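Local atomic coordinates of enoyl-CoA hydratase/isomerase family protein (Mycobacterium tuberculosis, PDB entry 4FN7), a protein that probably acts as an enoyl-CoA hydratase or isomerase of the crotonase superfamily, working on unsaturated acyl-CoA thioesters in lipid metabolism. Residues Gly47-Thr52 against Leu90-Pro95; Asp11-Ile16 against Ala191-Ala196; Val96-Thr101 against Ala109-Cys114. One frame throughout, in Å; residues are numbered along the deposited sequence. Where two conformers were deposited one is given.

Interaction 1. Residues Gly47-Thr52 against Leu90-Pro95; sequences GALVIT and LSYPKP
Leu49 N donates to Pro95 O (2.9 Å, N-H...O 167°), a nearly straight backbone bond that pins the approach to one strand onto the start of its neighbour. Just before Leu49, Gly47 O lies 3.4 Å from Pro95 CD and the methyl CB of Ala48 4.1 Å from Pro95 CB, so the proline rests along Gly47 and Ala48. The bulkier contact is made by Leu49 and Tyr92, whose side chains cross at about a right angle. Leu49 CG touches Tyr92 CE2 at 3.6 Å, while its CD1 sits over the ring in a CH-pi contact, 4.0 Å from the centroid and 22° off the normal. Pro93 CD lies over the opposite face, toward the rim, and Lys94 O is at the edge, in plane. This is the return of a beta-alpha-beta crossover: strand 48-52 leads through helices 64-69 and 73-90 into this turn, and strand 96-100 then runs parallel beside it. Tyr92 turns its ring away from its own backbone N (chi1 -158°), which brings it across Leu49 and toward helix 28-44, where its hydroxyl bonds to Asp42 and Ala41 packs beside the leucine. Lys94 lays CB 3.7 Å from Gly47 O, then bends at chi2 and chi4, and its NZ hydrogen-bonds to Val46 O and forms a salt bridge with Asp45.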
loop_
_atom_site.group_PDB
_atom_site.type_symbol
_atom_site.label_atom_id
_atom_site.label_comp_id
_atom_site.label_asym_id
_atom_site.label_seq_id
_atom_site.Cartn_x
_atom_site.Cartn_y
_atom_site.Cartn_z
ATOM N N GLY A 47 -13.811 -9.880 -25.497
ATOM C CA GLY A 47 -13.632 -10.443 -24.170
ATOM C C GLY A 47 -12.614 -9.703 -23.311
ATOM O O GLY A 47 -12.717 -9.701 -22.088
ATOM N N ALA A 48 -11.621 -9.096 -23.953
ATOM C CA ALA A 48 -10.583 -8.350 -23.248
ATOM C C ALA A 48 -9.834 -7.454 -24.226
ATOM O O ALA A 48 -9.885 -7.667 -25.439
ATOM C CB ALA A 48 -9.622 -9.296 -22.542
ATOM N N LEU A 49 -9.166 -6.433 -23.688
ATOM C CA LEU A 49 -8.352 -5.522 -24.488
ATOM C C LEU A 49 -6.893 -5.737 -24.167
ATOM O O LEU A 49 -6.537 -5.955 -23.007
ATOM C CB LEU A 49 -8.629 -4.057 -24.146
ATOM C CG LEU A 49 -9.993 -3.393 -24.162
ATOM C CD1 LEU A 49 -9.797 -1.894 -24.019
ATOM C CD2 LEU A 49 -10.699 -3.715 -25.451
ATOM N N VAL A 50 -6.062 -5.634 -25.192
ATOM C CA VAL A 50 -4.629 -5.481 -25.028
ATOM C C VAL A 50 -4.248 -4.155 -25.658
ATOM O O VAL A 50 -4.612 -3.873 -26.796
ATOM C CB VAL A 50 -3.862 -6.603 -25.732
ATOM C CG1 VAL A 50 -2.361 -6.324 -25.695
ATOM C CG2 VAL A 50 -4.187 -7.940 -25.102
ATOM N N ILE A 51 -3.530 -3.332 -24.904
ATOM C CA ILE A 51 -3.012 -2.071 -25.420
ATOM C C ILE A 51 -1.490 -2.121 -25.398
ATOM O O ILE A 51 -0.889 -2.416 -24.360
ATOM C CB ILE A 51 -3.533 -0.863 -24.607
ATOM C CG1 ILE A 51 -5.051 -0.740 -24.785
ATOM C CG2 ILE A 51 -2.837 0.419 -25.049
ATOM C CD1 ILE A 51 -5.709 0.215 -23.811
ATOM N N THR A 52 -0.869 -1.834 -26.538
ATOM C CA THR A 52 0.585 -1.894 -26.656
ATOM C C THR A 52 1.153 -0.560 -27.108
ATOM O O THR A 52 0.421 0.298 -27.605
ATOM C CB THR A 52 1.044 -2.950 -27.697
ATOM O OG1 THR A 52 1.120 -2.357 -29.005
ATOM C CG2 THR A 52 0.094 -4.155 -27.733
ATOM N N LEU A 90 -9.956 2.512 -16.624
ATOM C CA LEU A 90 -10.066 1.996 -15.262
ATOM C C LEU A 90 -11.467 1.473 -14.971
ATOM O O LEU A 90 -11.641 0.608 -14.118
ATOM C CB LEU A 90 -9.704 3.079 -14.245
ATOM C CG LEU A 90 -8.205 3.285 -13.989
ATOM C CD1 LEU A 90 -7.961 4.566 -13.197
ATOM C CD2 LEU A 90 -7.575 2.091 -13.287
ATOM N N SER A 91 -12.461 2.003 -15.681
ATOM C CA SER A 91 -13.834 1.566 -15.461
ATOM C C SER A 91 -14.307 0.592 -16.538
ATOM O O SER A 91 -15.465 0.172 -16.542
ATOM C CB SER A 91 -14.769 2.772 -15.377
ATOM O OG SER A 91 -14.773 3.493 -16.592
ATOM N N TYR A 92 -13.403 0.213 -17.433
ATOM C CA TYR A 92 -13.771 -0.605 -18.586
ATOM C C TYR A 92 -14.363 -1.946 -18.152
ATOM O O TYR A 92 -13.815 -2.606 -17.281
ATOM C CB TYR A 92 -12.557 -0.802 -19.504
ATOM C CG TYR A 92 -12.965 -1.149 -20.911
ATOM C CD1 TYR A 92 -13.557 -0.195 -21.729
ATOM C CD2 TYR A 92 -12.800 -2.433 -21.412
ATOM C CE1 TYR A 92 -13.965 -0.508 -23.012
ATOM C CE2 TYR A 92 -13.202 -2.750 -22.697
ATOM C CZ TYR A 92 -13.783 -1.785 -23.487
ATOM O OH TYR A 92 -14.193 -2.112 -24.760
ATOM N N PRO A 93 -15.489 -2.353 -18.768
ATOM C CA PRO A 93 -16.169 -3.559 -18.269
ATOM C C PRO A 93 -15.505 -4.885 -18.656
ATOM O O PRO A 93 -15.986 -5.936 -18.232
ATOM C CB PRO A 93 -17.572 -3.453 -18.883
ATOM C CG PRO A 93 -17.390 -2.624 -20.080
ATOM C CD PRO A 93 -16.287 -1.646 -19.783
ATOM N N LYS A 94 -14.438 -4.841 -19.449
ATOM C CA LYS A 94 -13.696 -6.039 -19.811
ATOM C C LYS A 94 -12.285 -5.926 -19.262
ATOM O O LYS A 94 -11.786 -4.812 -19.059
ATOM C CB LYS A 94 -13.611 -6.179 -21.331
ATOM C CG LYS A 94 -14.909 -5.912 -22.063
ATOM C CD LYS A 94 -15.978 -6.962 -21.768
ATOM C CE LYS A 94 -17.293 -6.626 -22.461
ATOM N NZ LYS A 94 -17.132 -6.520 -23.935
ATOM N N PRO A 95 -11.618 -7.068 -19.035
ATOM C CA PRO A 95 -10.225 -6.965 -18.593
ATOM C C PRO A 95 -9.367 -6.212 -19.611
ATOM O O PRO A 95 -9.540 -6.375 -20.827
ATOM C CB PRO A 95 -9.782 -8.424 -18.494
ATOM C CG PRO A 95 -11.050 -9.178 -18.211
ATOM C CD PRO A 95 -12.103 -8.461 -19.024
#

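Interaction 2. Residues Asp11-Ile16 against Ala191-Ala196; sequences DSIAVI and AAREFA
Arg193 and Asp11 form a two-pronged salt bridge at the partly open end of this contact. The guanidinium grips the carboxylate side-on, NE giving its hydrogen to OD2 of Asp11 (2.8 Å, 168°) and NH2 of Arg193 giving one to Asp11 OD1 at 3.0 Å. Both oxygens use their syn lone pairs, and the two flat groups, 25° apart, are nearly coplanar. These bonds belong to one of two deposited conformers of Arg193, whose chain runs extended from CG to NE and so carries the charge out to the bend before the strand.

A further polar bond steadies the aspartate. Ser12 N reaches Asp11 OD2 at 2.8 Å from above the carboxylate plane, 38° out of it, so that oxygen accepts two N-H groups; the double grip probably favours the charged carboxylate. Separately, a water links bend and helix: Ser12 OG hydrogen-bonds to it at 2.9 Å, and it donates to Arg193 O at 2.7 Å.

Apolar contact lies beneath the ion pair. Ile13 CD1 stands 3.8 Å above the plane of the Arg193 guanidinium, over its centre. The other branch of the same side chain, CG2, meets Ala192 CB at 3.9 Å and Arg193 CG at 3.8 Å. Isoleucine thus forms the floor under the arginine and, with Ala192, the start of the buried layer.

In the crotonase fold the last turn of helix 184-195 thereby lies on the sheet beside the bend joining strands 5-10 and 13-18. Ile13 and Ala192 both pack onto Ala48 and Val50 of strand 48-52, Arg193 touches Lys10 of strand 5-10, and Phe195 packs on Leu160 of the second subunit.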
loop_
_atom_site.group_PDB
_atom_site.type_symbol
_atom_site.label_atom_id
_atom_site.label_comp_id
_atom_site.label_asym_id
_atom_site.label_seq_id
_atom_site.Cartn_x
_atom_site.Cartn_y
_atom_site.Cartn_z
ATOM N N ASP A 11 -10.014 -13.247 -32.197
ATOM C CA ASP A 11 -10.915 -14.072 -31.395
ATOM C C ASP A 11 -11.491 -13.335 -30.185
ATOM O O ASP A 11 -12.280 -12.400 -30.334
ATOM C CB ASP A 11 -10.246 -15.393 -30.979
ATOM C CG ASP A 11 -8.857 -15.196 -30.399
ATOM O OD1 ASP A 11 -7.899 -15.070 -31.190
ATOM O OD2 ASP A 11 -8.719 -15.175 -29.156
ATOM N N SER A 12 -11.095 -13.750 -28.989
ATOM C CA SER A 12 -11.703 -13.216 -27.777
ATOM C C SER A 12 -11.169 -11.842 -27.375
ATOM O O SER A 12 -11.661 -11.251 -26.416
ATOM C CB SER A 12 -11.537 -14.198 -26.613
ATOM O OG SER A 12 -10.166 -14.389 -26.297
ATOM N N ILE A 13 -10.168 -11.331 -28.087
ATOM C CA ILE A 13 -9.553 -10.074 -27.672
ATOM C C ILE A 13 -9.437 -9.045 -28.790
ATOM O O ILE A 13 -9.529 -9.372 -29.974
ATOM C CB ILE A 13 -8.157 -10.302 -27.035
ATOM C CG1 ILE A 13 -7.136 -10.736 -28.090
ATOM C CG2 ILE A 13 -8.257 -11.306 -25.896
ATOM C CD1 ILE A 13 -5.718 -10.862 -27.555
ATOM N N ALA A 14 -9.260 -7.790 -28.396
ATOM C CA ALA A 14 -8.879 -6.738 -29.324
ATOM C C ALA A 14 -7.485 -6.269 -28.942
ATOM O O ALA A 14 -7.184 -6.111 -27.756
ATOM C CB ALA A 14 -9.861 -5.579 -29.262
ATOM N N VAL A 15 -6.628 -6.082 -29.941
ATOM C CA VAL A 15 -5.294 -5.540 -29.724
ATOM C C VAL A 15 -5.235 -4.137 -30.297
ATOM O O VAL A 15 -5.477 -3.926 -31.486
ATOM C CB VAL A 15 -4.208 -6.414 -30.369
ATOM C CG1 VAL A 15 -2.823 -5.855 -30.056
ATOM C CG2 VAL A 15 -4.336 -7.850 -29.878
ATOM N N ILE A 16 -4.927 -3.181 -29.428
ATOM C CA ILE A 16 -4.849 -1.776 -29.779
ATOM C C ILE A 16 -3.390 -1.367 -29.626
ATOM O O ILE A 16 -2.823 -1.458 -28.537
ATOM C CB ILE A 16 -5.751 -0.948 -28.835
ATOM C CG1 ILE A 16 -7.224 -1.351 -29.016
ATOM C CG2 ILE A 16 -5.541 0.549 -29.032
ATOM C CD1 ILE A 16 -8.181 -0.639 -28.058
ATOM N N ALA A 191 -2.409 -13.484 -21.452
ATOM C CA ALA A 191 -3.048 -13.102 -20.203
ATOM C C ALA A 191 -4.463 -12.582 -20.466
ATOM O O ALA A 191 -5.403 -12.945 -19.758
ATOM C CB ALA A 191 -2.213 -12.054 -19.474
ATOM N N ALA A 192 -4.608 -11.738 -21.484
ATOM C CA ALA A 192 -5.920 -11.220 -21.859
ATOM C C ALA A 192 -6.898 -12.356 -22.188
ATOM O O ALA A 192 -8.046 -12.336 -21.741
ATOM C CB ALA A 192 -5.798 -10.257 -23.023
ATOM N N ARG A 193 -6.438 -13.357 -22.940
ATOM C CA ARG A 193 -7.299 -14.483 -23.277
ATOM C C ARG A 193 -7.713 -15.253 -22.024
ATOM O O ARG A 193 -8.855 -15.702 -21.922
ATOM C CB ARG A 193 -6.638 -15.389 -24.321
ATOM C CG ARG A 193 -6.554 -14.740 -25.702
ATOM C CD ARG A 193 -5.977 -15.683 -26.748
ATOM N NE ARG A 193 -6.115 -15.141 -28.097
ATOM C CZ ARG A 193 -5.149 -14.512 -28.759
ATOM N NH1 ARG A 193 -3.960 -14.346 -28.201
ATOM N NH2 ARG A 193 -5.372 -14.055 -29.984
ATOM N N GLU A 194 -6.797 -15.379 -21.062
ATOM C CA GLU A 194 -7.121 -15.999 -19.781
ATOM C C GLU A 194 -8.185 -15.196 -19.027
ATOM O O GLU A 194 -9.179 -15.751 -18.550
ATOM C CB GLU A 194 -5.863 -16.151 -18.919
ATOM C CG GLU A 194 -6.120 -16.690 -17.520
ATOM C CD GLU A 194 -4.928 -16.508 -16.598
ATOM O OE1 GLU A 194 -3.860 -16.083 -17.086
ATOM O OE2 GLU A 194 -5.063 -16.780 -15.387
ATOM N N PHE A 195 -7.983 -13.887 -18.914
ATOM C CA PHE A 195 -8.919 -13.052 -18.162
ATOM C C PHE A 195 -10.295 -12.974 -18.826
ATOM O O PHE A 195 -11.302 -12.770 -18.151
ATOM C CB PHE A 195 -8.346 -11.647 -17.942
ATOM C CG PHE A 195 -7.023 -11.632 -17.222
ATOM C CD1 PHE A 195 -6.753 -12.517 -16.187
ATOM C CD2 PHE A 195 -6.042 -10.733 -17.600
ATOM C CE1 PHE A 195 -5.527 -12.487 -15.536
ATOM C CE2 PHE A 195 -4.820 -10.700 -16.958
ATOM C CZ PHE A 195 -4.559 -11.573 -15.924
ATOM N N ALA A 196 -10.334 -13.136 -20.144
ATOM C CA ALA A 196 -11.611 -13.197 -20.856
ATOM C C ALA A 196 -12.459 -14.380 -20.381
ATOM O O ALA A 196 -13.675 -14.402 -20.590
ATOM C CB ALA A 196 -11.386 -13.267 -22.361
HETATM O O HOH W 1 -10.297 -16.288 -24.173
#

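Interaction 3. Residues Val96-Thr101 against Ala109-Cys114; sequences VVMACT and AFLLSC
Across this contact Met98 meets the flat peptide groups of the helix end at their oxygens: its CE lies 3.3 Å from Leu111 O, and its CG 3.5 Å from Leu112 O. Another peptide group braces the helix end behind them, for Ser113 OG and Ser113 N bond to Ala109 O from opposite faces of its plane, the hydroxyl at 2.7 Å. A bend at chi2 (-68°) turns the Met98 chain so that its methyl CE reaches the end of the helix and, just beyond it, comes within 4.3 Å of Cys114 CB. Leu112 runs past Met98 in the opposite sense. Its CD1 touches both Met98 CB (3.6 Å) and Cys100 CB (3.8 Å), while CD2 of Leu112 packs 3.8 Å from Cys100 SG. All of these side chains are buried; Phe58 touches both Met98 and Cys100, and Leu89 of helix 73-90 lies against Leu111 and Cys114. Strand 96-100, short strand 103-105 and helix 107-112 follow one another closely, as in crotonases, where the beginning of the corresponding helix generally supplies an oxyanion-hole N-H for the acyl-CoA carbonyl; here its far end packs against Met98 and Cys100 of strand 96-100.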
loop_
_atom_site.group_PDB
_atom_site.type_symbol
_atom_site.label_atom_id
_atom_site.label_comp_id
_atom_site.label_asym_id
_atom_site.label_seq_id
_atom_site.Cartn_x
_atom_site.Cartn_y
_atom_site.Cartn_z
ATOM N N VAL A 96 -8.447 -5.393 -19.102
ATOM C CA VAL A 96 -7.557 -4.590 -19.922
ATOM C C VAL A 96 -6.129 -4.968 -19.560
ATOM O O VAL A 96 -5.719 -4.863 -18.394
ATOM C CB VAL A 96 -7.755 -3.083 -19.647
ATOM C CG1 VAL A 96 -6.750 -2.252 -20.448
ATOM C CG2 VAL A 96 -9.193 -2.665 -19.955
ATOM N N VAL A 97 -5.373 -5.417 -20.553
ATOM C CA VAL A 97 -3.988 -5.811 -20.328
ATOM C C VAL A 97 -3.062 -4.896 -21.098
ATOM O O VAL A 97 -3.225 -4.709 -22.298
ATOM C CB VAL A 97 -3.731 -7.277 -20.747
ATOM C CG1 VAL A 97 -2.298 -7.682 -20.421
ATOM C CG2 VAL A 97 -4.712 -8.202 -20.050
ATOM N N MET A 98 -2.091 -4.318 -20.394
ATOM C CA MET A 98 -1.133 -3.422 -21.017
ATOM C C MET A 98 0.130 -4.174 -21.388
ATOM O O MET A 98 0.725 -4.843 -20.546
ATOM C CB MET A 98 -0.773 -2.278 -20.068
ATOM C CG MET A 98 -1.946 -1.440 -19.635
ATOM S SD MET A 98 -2.608 -0.492 -21.007
ATOM C CE MET A 98 -3.955 0.373 -20.188
ATOM N N ALA A 99 0.530 -4.048 -22.649
ATOM C CA ALA A 99 1.819 -4.532 -23.123
ATOM C C ALA A 99 2.777 -3.353 -23.170
ATOM O O ALA A 99 2.797 -2.590 -24.137
ATOM C CB ALA A 99 1.678 -5.152 -24.502
ATOM N N CYS A 100 3.551 -3.198 -22.101
ATOM C CA CYS A 100 4.502 -2.109 -21.987
ATOM C C CYS A 100 5.750 -2.457 -22.791
ATOM O O CYS A 100 6.629 -3.168 -22.309
ATOM C CB CYS A 100 4.847 -1.902 -20.518
ATOM S SG CYS A 100 5.683 -0.365 -20.163
ATOM N N THR A 101 5.814 -1.958 -24.024
ATOM C CA THR A 101 6.789 -2.419 -25.007
ATOM C C THR A 101 8.032 -1.537 -25.049
ATOM O O THR A 101 8.940 -1.743 -25.858
ATOM C CB THR A 101 6.144 -2.470 -26.402
ATOM O OG1 THR A 101 5.431 -1.249 -26.641
ATOM C CG2 THR A 101 5.164 -3.634 -26.488
ATOM N N ALA A 109 2.980 6.596 -18.203
ATOM C CA ALA A 109 2.916 5.802 -16.979
ATOM C C ALA A 109 1.505 5.793 -16.394
ATOM O O ALA A 109 1.069 4.784 -15.844
ATOM C CB ALA A 109 3.907 6.320 -15.943
ATOM N N PHE A 110 0.789 6.910 -16.508
ATOM C CA PHE A 110 -0.576 6.968 -15.982
ATOM C C PHE A 110 -1.491 6.052 -16.794
ATOM O O PHE A 110 -2.304 5.328 -16.228
ATOM C CB PHE A 110 -1.117 8.405 -15.964
ATOM C CG PHE A 110 -0.178 9.399 -15.327
ATOM C CD1 PHE A 110 0.699 9.010 -14.325
ATOM C CD2 PHE A 110 -0.159 10.715 -15.753
ATOM C CE1 PHE A 110 1.586 9.927 -13.758
ATOM C CE2 PHE A 110 0.725 11.635 -15.195
ATOM C CZ PHE A 110 1.596 11.236 -14.195
ATOM N N LEU A 111 -1.348 6.080 -18.114
ATOM C CA LEU A 111 -2.100 5.167 -18.971
ATOM C C LEU A 111 -1.787 3.711 -18.617
ATOM O O LEU A 111 -2.691 2.873 -18.470
ATOM C CB LEU A 111 -1.765 5.447 -20.436
ATOM C CG LEU A 111 -2.401 4.518 -21.468
ATOM C CD1 LEU A 111 -3.905 4.593 -21.381
ATOM C CD2 LEU A 111 -1.935 4.877 -22.869
ATOM N N LEU A 112 -0.505 3.396 -18.495
ATOM C CA LEU A 112 -0.083 2.044 -18.151
ATOM C C LEU A 112 -0.790 1.577 -16.873
ATOM O O LEU A 112 -1.225 0.427 -16.764
ATOM C CB LEU A 112 1.436 2.012 -17.951
ATOM C CG LEU A 112 2.068 0.678 -17.557
ATOM C CD1 LEU A 112 1.890 -0.342 -18.660
ATOM C CD2 LEU A 112 3.543 0.872 -17.229
ATOM N N SER A 113 -0.926 2.497 -15.922
ATOM C CA SER A 113 -1.479 2.218 -14.603
ATOM C C SER A 113 -2.991 2.007 -14.615
ATOM O O SER A 113 -3.588 1.769 -13.569
ATOM C CB SER A 113 -1.124 3.361 -13.637
ATOM O OG SER A 113 0.283 3.534 -13.529
ATOM N N CYS A 114 -3.605 2.106 -15.789
ATOM C CA CYS A 114 -5.035 1.826 -15.925
ATOM C C CYS A 114 -5.337 0.373 -16.292
ATOM O O CYS A 114 -6.498 -0.025 -16.309
ATOM C CB CYS A 114 -5.663 2.741 -16.969
ATOM S SG CYS A 114 -5.563 4.477 -16.540
#

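The three contacts share the six-stranded sheet of the crotonase fold. Strands 13-18, 48-52 and 96-100 lie side by side and parallel in that order, and backbone bonds such as Val50 O to Ile16 N and Leu49 O to Val97 N tie them together. Centres are about 8 Å apart for interactions 1 and 2, about 10 Å for 1 and 3, about 15 Å for 2 and 3. Along the chain, interaction 1 closes before interaction 3 opens, and interaction 2 spans both, bringing helix 184-195 back to the early strands. Ala192 packs on Ile13, Val50 and Val97, one residue from each strand, while helix 107-112 packs against the other face of strand 96-100, enclosing it.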